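Local structure of CRISPR protein (Archaeoglobus fulgidus, 4MJK) at residues Gly3-Val8 with Arg129-Phe134; Phe10-Gln15 with Lys153-Ala158; Lys23-Phe28 with Glu197-Leu202. The protein probably serves as the Cas5-type subunit of a type I-A Cascade, the CRISPR surveillance complex in which related proteins hold the 5' end of the guide RNA. One frame throughout, in Å; residues are numbered along the deposited sequence.

Contact 1: Gly3-Val8 with Arg129-Phe134; sequences GYLVDV and RWFLVF
Leu-5 drops a methyl onto Phe-131 in a worked case of how bumps and hollows mesh across neighbouring antiparallel strands. Its CD2 sits over one ring face, offset toward the rim and 3.4 Å from Phe-131 CG, as a CH-pi contact. A first torsion of -175° swings the Phe-131 ring away from its own N and toward Gly-3, whose bare CA lets the ring edge in; a CB on Gly-3 would come within 3.1 Å of Phe-131 CE1. Tyr-178 meets the same ring edge-to-face.

On this face too, the Asp-7 carboxylate and the Arg-129 guanidinium lie side by side, nearly coplanar at 14°. The chain of Arg-129 bends at its third torsion, turning the guanidinium side-on: NE reaches Asp-7 OD1 at 2.6 Å on its syn lone pair, and NH2 meets Asp-7 OD2 at 3.2 Å. Putting a methionine in place of Arg-129 removes both donors and would probably leave the Asp-7 carboxylate without its mate and freer to turn.

The other face is mainly aromatic and aliphatic. Tyr-4 and Phe-134 meet rim to rim, CE1 of Tyr-4 being 3.5 Å from CD2 of Phe-134, while Val-8 CG2 rests 4.0 Å from Trp-130 CZ3. Phe-36 of helix 33-46 stacks on this indole. Between the faces, Tyr-4 with Leu-132 and Val-6 with Trp-130 form hydrogen-bonded pairs, Tyr-4 N to Leu-132 O measuring 2.8 Å.

Strand 2-10, flanked by strands 127-134 and 157-170, is thus central in the antiparallel sheet of a ferredoxin-like fold, the architecture of RAMP proteins such as Cas5.

Contact 2: Phe10-Gln15 with Lys153-Ala158; sequences FVWGFQ and KESRVA
Two oxygens stand unusually close here: Gln-15 OE1 lies 2.8 Å from Glu-154 OE2, and both being acceptors, they form no hydrogen bond. The amide appears correctly turned: Gln-15 NE2 donates to the backbone oxygens of Pro-111 and Arg-113, while Glu-154 OE2 is also bonded to Ser-152 OG.

Glu-154 is carried there along the rim of Trp-12. Its CG stands between the backbone N and the carbonyl carbon (chi1 86°), which presses it to 3.3 Å from Trp-12 CZ2; the bend at the second torsion then swings the carboxylate, its plane 76° from the indole's, to Gln-15. The indole NE1 reaches Glu-154 O at 2.9 Å, the carbonyl lying near the ring plane but the donor well above the carbonyl's. Beyond, the indole meets Trp-12 of the second subunit at the dimer contact.

Ser-155, centre of an inverse gamma turn, offers OG to Gln-15 N at 2.9 Å, and Ser-152 OG bonds to the same hydroxyl. At the other end, Val-157 CG1 lies over one face of the Phe-10 ring, 3.6 Å from its centroid.

A central water accepts from Trp-12 N and donates to Gly-13 O and to Arg-156 O, the last at 2.9 Å. Arg-156 O also receives Val-11 N, its second donor, at 3.2 Å in an almost straight bond.

The chemistry implies that irregular backbone is satisfied by an indole, a hydroxyl and a water; the crowded oxygen pair might raise the proton affinity of Glu-154, although its weak, long ion pair with Lys-115 would work the other way.

Contact 3: Lys23-Phe28 with Glu197-Leu202; sequences KTSPSF and EFEVYL
Glu-199 OE2, packed beside Phe-28, is gripped by two donors: the hydroxyl of Tyr-201, its OH at 2.6 Å from Glu-199 OE2, on the anti side and somewhat out of the carboxylate plane, and the backbone N of Tyr-30. The other oxygen, OE1, takes Tyr-29 N, so the group is pinned against the chain that continues from Phe-28. The Phe-28 ring turns its edge to this carboxylate, CD1 lying 3.8 Å from Glu-199 CD with the planes 76° apart. Its neighbour Tyr-201 is nearly parallel to it but slid aside, the ring centroids 5.8 Å apart.

Ser-25 ties the loop to the strand with its backbone and its hydroxyl. Its N donates to Val-200 O at 2.9 Å, and its OG, anti to the carbonyl carbon at chi1 -61°, receives Val-200 N at 2.8 Å in a nearly straight bond. Farther along, Thr-24 CG2 fits against Leu-202 CG at 3.9 Å.

Glu-199 and Tyr-201 pair with strand 225-231, whereas Val-200 serves the loop. The result is characteristic of an irregular loop docked on the edge strand of a small antiparallel sheet, a serine hydroxyl standing in for the carbonyl of a partner strand.

How the contacts relate
Read together, the three contacts illustrate how one chain binds distant segments by crossing connections, since their segments alternate along the sequence. Contacts 1 and 2 reach the same sheet, where strands 2-10 and 157-170 are neighbours, and have centres 18 Å apart; they touch directly, Val-8 CG1 lying 3.5 Å from Val-157 CB and Trp-130 CH2 3.9 Å from Phe-10 CZ. Contact 2 in turn reaches contact 3 where Phe-14 CZ comes to 3.8 Å from Phe-28 O. Contacts 1 and 3 do not touch, their nearest atoms being about 8 Å apart. Contact 2 thus bridges the sheet core and the docked loop, and of the three it alone meets the second subunit.

Contact 1: Gly3-Val8 with Arg129-Phe134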
loop_
_atom_site.group_PDB
_atom_site.type_symbol
_atom_site.label_atom_id
_atom_site.label_comp_id
_atom_site.label_asym_id
_atom_site.label_seq_id
_atom_site.Cartn_x
_atom_site.Cartn_y
_atom_site.Cartn_z
ATOM N N GLY A 3 8.718 28.741 -10.132
ATOM C CA GLY A 3 8.854 27.398 -9.606
ATOM C C GLY A 3 7.766 27.108 -8.584
ATOM O O GLY A 3 7.270 28.011 -7.910
ATOM N N TYR A 4 7.388 25.842 -8.483
ATOM C CA TYR A 4 6.497 25.384 -7.429
ATOM C C TYR A 4 7.148 24.206 -6.737
ATOM O O TYR A 4 7.609 23.278 -7.403
ATOM C CB TYR A 4 5.170 24.921 -8.023
ATOM C CG TYR A 4 4.461 25.964 -8.850
ATOM C CD1 TYR A 4 4.795 26.171 -10.178
ATOM C CD2 TYR A 4 3.456 26.745 -8.296
ATOM C CE1 TYR A 4 4.148 27.130 -10.936
ATOM C CE2 TYR A 4 2.801 27.699 -9.042
ATOM C CZ TYR A 4 3.148 27.891 -10.359
ATOM O OH TYR A 4 2.489 28.847 -11.103
ATOM N N LEU A 5 7.191 24.259 -5.411
ATOM C CA LEU A 5 7.573 23.129 -4.579
ATOM C C LEU A 5 6.316 22.557 -3.931
ATOM O O LEU A 5 5.600 23.259 -3.204
ATOM C CB LEU A 5 8.522 23.584 -3.488
ATOM C CG LEU A 5 9.829 24.180 -3.997
ATOM C CD1 LEU A 5 10.510 24.886 -2.850
ATOM C CD2 LEU A 5 10.719 23.085 -4.579
ATOM N N VAL A 6 6.033 21.295 -4.217
ATOM C CA VAL A 6 4.802 20.672 -3.744
ATOM C C VAL A 6 5.137 19.418 -2.936
ATOM O O VAL A 6 5.724 18.460 -3.469
ATOM C CB VAL A 6 3.910 20.287 -4.920
ATOM C CG1 VAL A 6 2.536 19.812 -4.422
ATOM C CG2 VAL A 6 3.765 21.473 -5.907
ATOM N N ASP A 7 4.781 19.431 -1.657
ATOM C CA ASP A 7 4.985 18.284 -0.777
ATOM C C ASP A 7 3.716 17.431 -0.741
ATOM O O ASP A 7 2.619 17.911 -0.416
ATOM C CB ASP A 7 5.346 18.733 0.645
ATOM C CG ASP A 7 6.782 19.249 0.761
ATOM O OD1 ASP A 7 7.502 19.288 -0.264
ATOM O OD2 ASP A 7 7.188 19.625 1.882
ATOM N N VAL A 8 3.869 16.154 -1.058
ATOM C CA VAL A 8 2.718 15.282 -1.201
ATOM C C VAL A 8 2.856 14.081 -0.271
ATOM O O VAL A 8 3.867 13.382 -0.282
ATOM C CB VAL A 8 2.561 14.792 -2.654
ATOM C CG1 VAL A 8 1.326 13.898 -2.777
ATOM C CG2 VAL A 8 2.439 15.970 -3.607
ATOM N N ARG A 129 8.517 15.196 -2.479
ATOM C CA ARG A 129 8.474 16.596 -2.884
ATOM C C ARG A 129 8.746 16.736 -4.384
ATOM O O ARG A 129 9.741 16.194 -4.893
ATOM C CB ARG A 129 9.491 17.431 -2.090
ATOM C CG ARG A 129 9.526 18.920 -2.516
ATOM C CD ARG A 129 10.448 19.780 -1.618
ATOM N NE ARG A 129 10.025 19.720 -0.220
ATOM C CZ ARG A 129 10.841 19.871 0.818
ATOM N NH1 ARG A 129 12.130 20.099 0.617
ATOM N NH2 ARG A 129 10.376 19.793 2.058
ATOM N N TRP A 130 7.872 17.459 -5.079
ATOM C CA TRP A 130 8.089 17.798 -6.484
ATOM C C TRP A 130 8.535 19.249 -6.616
ATOM O O TRP A 130 8.098 20.122 -5.857
ATOM C CB TRP A 130 6.822 17.597 -7.318
ATOM C CG TRP A 130 6.664 16.214 -7.887
ATOM C CD1 TRP A 130 7.072 15.773 -9.117
ATOM C CD2 TRP A 130 6.032 15.098 -7.249
ATOM N NE1 TRP A 130 6.734 14.442 -9.283
ATOM C CE2 TRP A 130 6.098 14.006 -8.147
ATOM C CE3 TRP A 130 5.424 14.917 -6.005
ATOM C CZ2 TRP A 130 5.582 12.743 -7.834
ATOM C CZ3 TRP A 130 4.888 13.659 -5.701
ATOM C CH2 TRP A 130 4.981 12.589 -6.607
ATOM N N PHE A 131 9.415 19.494 -7.582
ATOM C CA PHE A 131 9.893 20.832 -7.890
ATOM C C PHE A 131 9.661 20.976 -9.384
ATOM O O PHE A 131 10.320 20.307 -10.198
ATOM C CB PHE A 131 11.385 20.946 -7.514
ATOM C CG PHE A 131 11.983 22.331 -7.675
ATOM C CD1 PHE A 131 11.212 23.410 -8.068
ATOM C CD2 PHE A 131 13.335 22.539 -7.418
ATOM C CE1 PHE A 131 11.782 24.683 -8.211
ATOM C CE2 PHE A 131 13.908 23.817 -7.547
ATOM C CZ PHE A 131 13.124 24.881 -7.947
ATOM N N LEU A 132 8.681 21.811 -9.733
ATOM C CA LEU A 132 8.319 22.071 -11.116
ATOM C C LEU A 132 8.702 23.502 -11.460
ATOM O O LEU A 132 8.593 24.402 -10.615
ATOM C CB LEU A 132 6.810 21.879 -11.339
ATOM C CG LEU A 132 6.331 20.428 -11.526
ATOM C CD1 LEU A 132 6.481 19.654 -10.231
ATOM C CD2 LEU A 132 4.880 20.378 -12.011
ATOM N N VAL A 133 9.158 23.710 -12.691
ATOM C CA VAL A 133 9.472 25.057 -13.157
ATOM C C VAL A 133 8.710 25.287 -14.458
ATOM O O VAL A 133 8.753 24.440 -15.340
ATOM C CB VAL A 133 10.994 25.254 -13.417
ATOM C CG1 VAL A 133 11.261 26.673 -13.964
ATOM C CG2 VAL A 133 11.816 25.005 -12.137
ATOM N N PHE A 134 8.006 26.415 -14.565
ATOM C CA PHE A 134 7.297 26.781 -15.794
ATOM C C PHE A 134 7.804 28.103 -16.388
ATOM O O PHE A 134 8.315 28.962 -15.675
ATOM C CB PHE A 134 5.792 26.895 -15.538
ATOM C CG PHE A 134 5.139 25.593 -15.165
ATOM C CD1 PHE A 134 4.722 24.709 -16.146
ATOM C CD2 PHE A 134 4.941 25.259 -13.833
ATOM C CE1 PHE A 134 4.111 23.502 -15.807
ATOM C CE2 PHE A 134 4.337 24.052 -13.481
ATOM C CZ PHE A 134 3.924 23.178 -14.465
#

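Contact 2: Phe10-Gln15 with Lys153-Ala158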
loop_
_atom_site.group_PDB
_atom_site.type_symbol
_atom_site.label_atom_id
_atom_site.label_comp_id
_atom_site.label_asym_id
_atom_site.label_seq_id
_atom_site.Cartn_x
_atom_site.Cartn_y
_atom_site.Cartn_z
ATOM N N PHE A 10 1.445 10.414 0.797
ATOM C CA PHE A 10 0.724 9.293 0.185
ATOM C C PHE A 10 0.135 8.446 1.298
ATOM O O PHE A 10 0.753 8.296 2.347
ATOM C CB PHE A 10 1.671 8.415 -0.679
ATOM C CG PHE A 10 2.073 9.054 -1.993
ATOM C CD1 PHE A 10 2.915 10.156 -2.015
ATOM C CD2 PHE A 10 1.589 8.560 -3.202
ATOM C CE1 PHE A 10 3.274 10.745 -3.215
ATOM C CE2 PHE A 10 1.934 9.151 -4.406
ATOM C CZ PHE A 10 2.786 10.250 -4.413
ATOM N N VAL A 11 -1.053 7.902 1.077
ATOM C CA VAL A 11 -1.621 6.921 1.997
ATOM C C VAL A 11 -0.765 5.652 2.033
ATOM O O VAL A 11 -0.432 5.169 3.120
ATOM C CB VAL A 11 -3.092 6.577 1.622
ATOM C CG1 VAL A 11 -3.665 5.450 2.513
ATOM C CG2 VAL A 11 -3.968 7.838 1.707
ATOM N N TRP A 12 -0.404 5.109 0.861
ATOM C CA TRP A 12 0.308 3.809 0.810
ATOM C C TRP A 12 1.325 3.663 -0.321
ATOM O O TRP A 12 2.216 2.819 -0.243
ATOM C CB TRP A 12 -0.701 2.653 0.664
ATOM C CG TRP A 12 -1.473 2.726 -0.627
ATOM C CD1 TRP A 12 -2.662 3.375 -0.842
ATOM C CD2 TRP A 12 -1.086 2.175 -1.892
ATOM N NE1 TRP A 12 -3.042 3.235 -2.157
ATOM C CE2 TRP A 12 -2.091 2.506 -2.820
ATOM C CE3 TRP A 12 0.006 1.414 -2.325
ATOM C CZ2 TRP A 12 -2.028 2.116 -4.169
ATOM C CZ3 TRP A 12 0.063 1.027 -3.661
ATOM C CH2 TRP A 12 -0.947 1.380 -4.563
ATOM N N GLY A 13 1.181 4.454 -1.384
ATOM C CA GLY A 13 1.938 4.211 -2.606
ATOM C C GLY A 13 1.108 4.590 -3.814
ATOM O O GLY A 13 0.209 5.411 -3.695
ATOM N N PHE A 14 1.379 3.977 -4.965
ATOM C CA PHE A 14 0.683 4.357 -6.184
ATOM C C PHE A 14 0.693 3.236 -7.206
ATOM O O PHE A 14 1.479 2.283 -7.108
ATOM C CB PHE A 14 1.354 5.583 -6.805
ATOM C CG PHE A 14 2.731 5.301 -7.328
ATOM C CD1 PHE A 14 2.922 4.952 -8.659
ATOM C CD2 PHE A 14 3.825 5.329 -6.481
ATOM C CE1 PHE A 14 4.188 4.670 -9.141
ATOM C CE2 PHE A 14 5.097 5.048 -6.959
ATOM C CZ PHE A 14 5.275 4.717 -8.291
ATOM N N GLN A 15 -0.194 3.357 -8.189
ATOM C CA GLN A 15 -0.107 2.526 -9.367
ATOM C C GLN A 15 -0.207 3.386 -10.620
ATOM O O GLN A 15 -1.134 4.206 -10.752
ATOM C CB GLN A 15 -1.201 1.455 -9.362
ATOM C CG GLN A 15 -1.171 0.611 -10.630
ATOM C CD GLN A 15 -2.038 -0.628 -10.535
ATOM O OE1 GLN A 15 -3.017 -0.660 -9.791
ATOM N NE2 GLN A 15 -1.670 -1.658 -11.281
ATOM N N LYS A 153 -7.079 5.429 -9.283
ATOM C CA LYS A 153 -8.080 5.861 -8.308
ATOM C C LYS A 153 -7.673 5.555 -6.865
ATOM O O LYS A 153 -7.945 6.346 -5.973
ATOM C CB LYS A 153 -9.417 5.160 -8.583
ATOM C CG LYS A 153 -10.020 5.422 -9.954
ATOM C CD LYS A 153 -10.766 6.747 -10.001
ATOM C CE LYS A 153 -11.476 6.932 -11.340
ATOM N NZ LYS A 153 -12.040 8.309 -11.495
ATOM N N GLU A 154 -7.036 4.402 -6.654
ATOM C CA GLU A 154 -6.599 3.943 -5.321
ATOM C C GLU A 154 -5.366 4.706 -4.794
ATOM O O GLU A 154 -5.064 4.649 -3.609
ATOM C CB GLU A 154 -6.302 2.422 -5.352
ATOM C CG GLU A 154 -4.849 2.068 -5.806
ATOM C CD GLU A 154 -4.710 0.732 -6.573
ATOM O OE1 GLU A 154 -5.108 -0.333 -6.026
ATOM O OE2 GLU A 154 -4.186 0.753 -7.729
ATOM N N SER A 155 -4.667 5.429 -5.672
ATOM C CA SER A 155 -3.406 6.095 -5.314
ATOM C C SER A 155 -3.654 7.439 -4.634
ATOM O O SER A 155 -3.278 8.484 -5.156
ATOM C CB SER A 155 -2.528 6.297 -6.561
ATOM O OG SER A 155 -2.346 5.076 -7.265
ATOM N N ARG A 156 -4.284 7.397 -3.463
ATOM C CA ARG A 156 -4.771 8.591 -2.792
ATOM C C ARG A 156 -3.643 9.374 -2.130
ATOM O O ARG A 156 -2.740 8.790 -1.529
ATOM C CB ARG A 156 -5.819 8.204 -1.744
ATOM C CG ARG A 156 -7.060 7.533 -2.316
ATOM C CD ARG A 156 -7.922 8.538 -3.098
ATOM N NE ARG A 156 -8.287 9.678 -2.252
ATOM C CZ ARG A 156 -9.166 10.621 -2.588
ATOM N NH1 ARG A 156 -9.785 10.573 -3.759
ATOM N NH2 ARG A 156 -9.426 11.617 -1.744
ATOM N N VAL A 157 -3.693 10.696 -2.241
ATOM C CA VAL A 157 -2.709 11.537 -1.568
ATOM C C VAL A 157 -3.365 12.761 -0.933
ATOM O O VAL A 157 -4.537 13.061 -1.195
ATOM C CB VAL A 157 -1.606 12.037 -2.537
ATOM C CG1 VAL A 157 -0.954 10.874 -3.269
ATOM C CG2 VAL A 157 -2.180 13.042 -3.536
ATOM N N ALA A 158 -2.589 13.452 -0.099
ATOM C CA ALA A 158 -2.909 14.803 0.365
ATOM C C ALA A 158 -1.699 15.723 0.158
ATOM O O ALA A 158 -0.588 15.418 0.592
ATOM C CB ALA A 158 -3.313 14.796 1.848
HETATM O O HOH W 1 -1.477 6.221 -1.770
#

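Contact 3: Lys23-Phe28 with Glu197-Leu202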
loop_
_atom_site.group_PDB
_atom_site.type_symbol
_atom_site.label_atom_id
_atom_site.label_comp_id
_atom_site.label_asym_id
_atom_site.label_seq_id
_atom_site.Cartn_x
_atom_site.Cartn_y
_atom_site.Cartn_z
ATOM N N LYS A 23 7.490 1.991 -24.311
ATOM C CA LYS A 23 8.504 3.024 -24.113
ATOM C C LYS A 23 9.069 2.989 -22.689
ATOM O O LYS A 23 10.294 2.983 -22.482
ATOM C CB LYS A 23 7.921 4.415 -24.381
ATOM C CG LYS A 23 7.497 4.657 -25.817
ATOM C CD LYS A 23 8.611 4.282 -26.781
ATOM C CE LYS A 23 8.265 4.668 -28.219
ATOM N NZ LYS A 23 9.318 4.219 -29.172
ATOM N N THR A 24 8.160 2.938 -21.721
ATOM C CA THR A 24 8.483 3.108 -20.309
ATOM C C THR A 24 9.177 1.910 -19.647
ATOM O O THR A 24 9.087 0.783 -20.130
ATOM C CB THR A 24 7.187 3.345 -19.525
ATOM O OG1 THR A 24 6.325 2.203 -19.676
ATOM C CG2 THR A 24 6.462 4.594 -20.031
ATOM N N SER A 25 9.824 2.143 -18.503
ATOM C CA SER A 25 10.294 1.026 -17.677
ATOM C C SER A 25 9.096 0.127 -17.375
ATOM O O SER A 25 7.957 0.597 -17.379
ATOM C CB SER A 25 10.938 1.531 -16.371
ATOM O OG SER A 25 12.077 2.354 -16.642
ATOM N N PRO A 26 9.341 -1.167 -17.112
ATOM C CA PRO A 26 8.233 -2.112 -16.874
ATOM C C PRO A 26 7.677 -2.052 -15.452
ATOM O O PRO A 26 6.660 -2.695 -15.156
ATOM C CB PRO A 26 8.868 -3.482 -17.154
ATOM C CG PRO A 26 10.319 -3.281 -16.858
ATOM C CD PRO A 26 10.642 -1.849 -17.239
ATOM N N SER A 27 8.364 -1.315 -14.580
ATOM C CA SER A 27 7.870 -0.999 -13.237
ATOM C C SER A 27 8.479 0.348 -12.828
ATOM O O SER A 27 9.415 0.835 -13.474
ATOM C CB SER A 27 8.260 -2.086 -12.249
ATOM O OG SER A 27 9.668 -2.230 -12.207
ATOM N N PHE A 28 7.944 0.960 -11.779
ATOM C CA PHE A 28 8.325 2.333 -11.450
ATOM C C PHE A 28 8.685 2.468 -9.983
ATOM O O PHE A 28 7.894 2.114 -9.115
ATOM C CB PHE A 28 7.171 3.300 -11.721
ATOM C CG PHE A 28 6.832 3.481 -13.171
ATOM C CD1 PHE A 28 7.804 3.830 -14.094
ATOM C CD2 PHE A 28 5.519 3.315 -13.611
ATOM C CE1 PHE A 28 7.483 3.999 -15.438
ATOM C CE2 PHE A 28 5.189 3.481 -14.946
ATOM C CZ PHE A 28 6.169 3.824 -15.860
ATOM N N GLU A 197 19.115 5.602 -9.007
ATOM C CA GLU A 197 18.701 4.604 -9.972
ATOM C C GLU A 197 18.424 5.248 -11.338
ATOM O O GLU A 197 18.623 6.449 -11.505
ATOM C CB GLU A 197 17.471 3.867 -9.447
ATOM C CG GLU A 197 17.813 2.541 -8.792
ATOM C CD GLU A 197 18.009 1.431 -9.812
ATOM O OE1 GLU A 197 18.170 0.264 -9.391
ATOM O OE2 GLU A 197 17.999 1.722 -11.035
ATOM N N PHE A 198 18.004 4.426 -12.302
ATOM C CA PHE A 198 17.625 4.861 -13.639
ATOM C C PHE A 198 16.164 4.476 -13.845
ATOM O O PHE A 198 15.723 3.408 -13.402
ATOM C CB PHE A 198 18.426 4.115 -14.723
ATOM C CG PHE A 198 19.903 4.433 -14.750
ATOM C CD1 PHE A 198 20.416 5.314 -15.690
ATOM C CD2 PHE A 198 20.771 3.851 -13.833
ATOM C CE1 PHE A 198 21.769 5.605 -15.724
ATOM C CE2 PHE A 198 22.136 4.138 -13.858
ATOM C CZ PHE A 198 22.629 5.011 -14.808
ATOM N N GLU A 199 15.419 5.305 -14.562
ATOM C CA GLU A 199 14.040 4.960 -14.846
ATOM C C GLU A 199 13.614 5.663 -16.125
ATOM O O GLU A 199 13.975 6.814 -16.344
ATOM C CB GLU A 199 13.153 5.363 -13.659
ATOM C CG GLU A 199 11.702 4.903 -13.749
ATOM C CD GLU A 199 11.178 4.466 -12.382
ATOM O OE1 GLU A 199 11.459 3.317 -11.985
ATOM O OE2 GLU A 199 10.520 5.289 -11.702
ATOM N N VAL A 200 12.883 4.964 -16.990
ATOM C CA VAL A 200 12.449 5.556 -18.263
ATOM C C VAL A 200 10.971 5.889 -18.225
ATOM O O VAL A 200 10.146 5.014 -17.932
ATOM C CB VAL A 200 12.719 4.624 -19.467
ATOM C CG1 VAL A 200 12.230 5.279 -20.766
ATOM C CG2 VAL A 200 14.211 4.284 -19.539
ATOM N N TYR A 201 10.644 7.150 -18.525
ATOM C CA TYR A 201 9.268 7.657 -18.452
ATOM C C TYR A 201 8.816 8.192 -19.805
ATOM O O TYR A 201 9.643 8.471 -20.668
ATOM C CB TYR A 201 9.189 8.840 -17.477
ATOM C CG TYR A 201 9.622 8.555 -16.048
ATOM C CD1 TYR A 201 10.732 9.190 -15.497
ATOM C CD2 TYR A 201 8.917 7.662 -15.251
ATOM C CE1 TYR A 201 11.129 8.937 -14.194
ATOM C CE2 TYR A 201 9.306 7.397 -13.947
ATOM C CZ TYR A 201 10.413 8.043 -13.419
ATOM O OH TYR A 201 10.816 7.788 -12.118
ATOM N N LEU A 202 7.507 8.376 -19.975
ATOM C CA LEU A 202 7.003 9.245 -21.035
ATOM C C LEU A 202 7.539 10.677 -20.856
ATOM O O LEU A 202 7.589 11.220 -19.739
ATOM C CB LEU A 202 5.467 9.230 -21.084
ATOM C CG LEU A 202 4.804 7.874 -21.377
ATOM C CD1 LEU A 202 3.279 7.960 -21.305
ATOM C CD2 LEU A 202 5.252 7.321 -22.738
#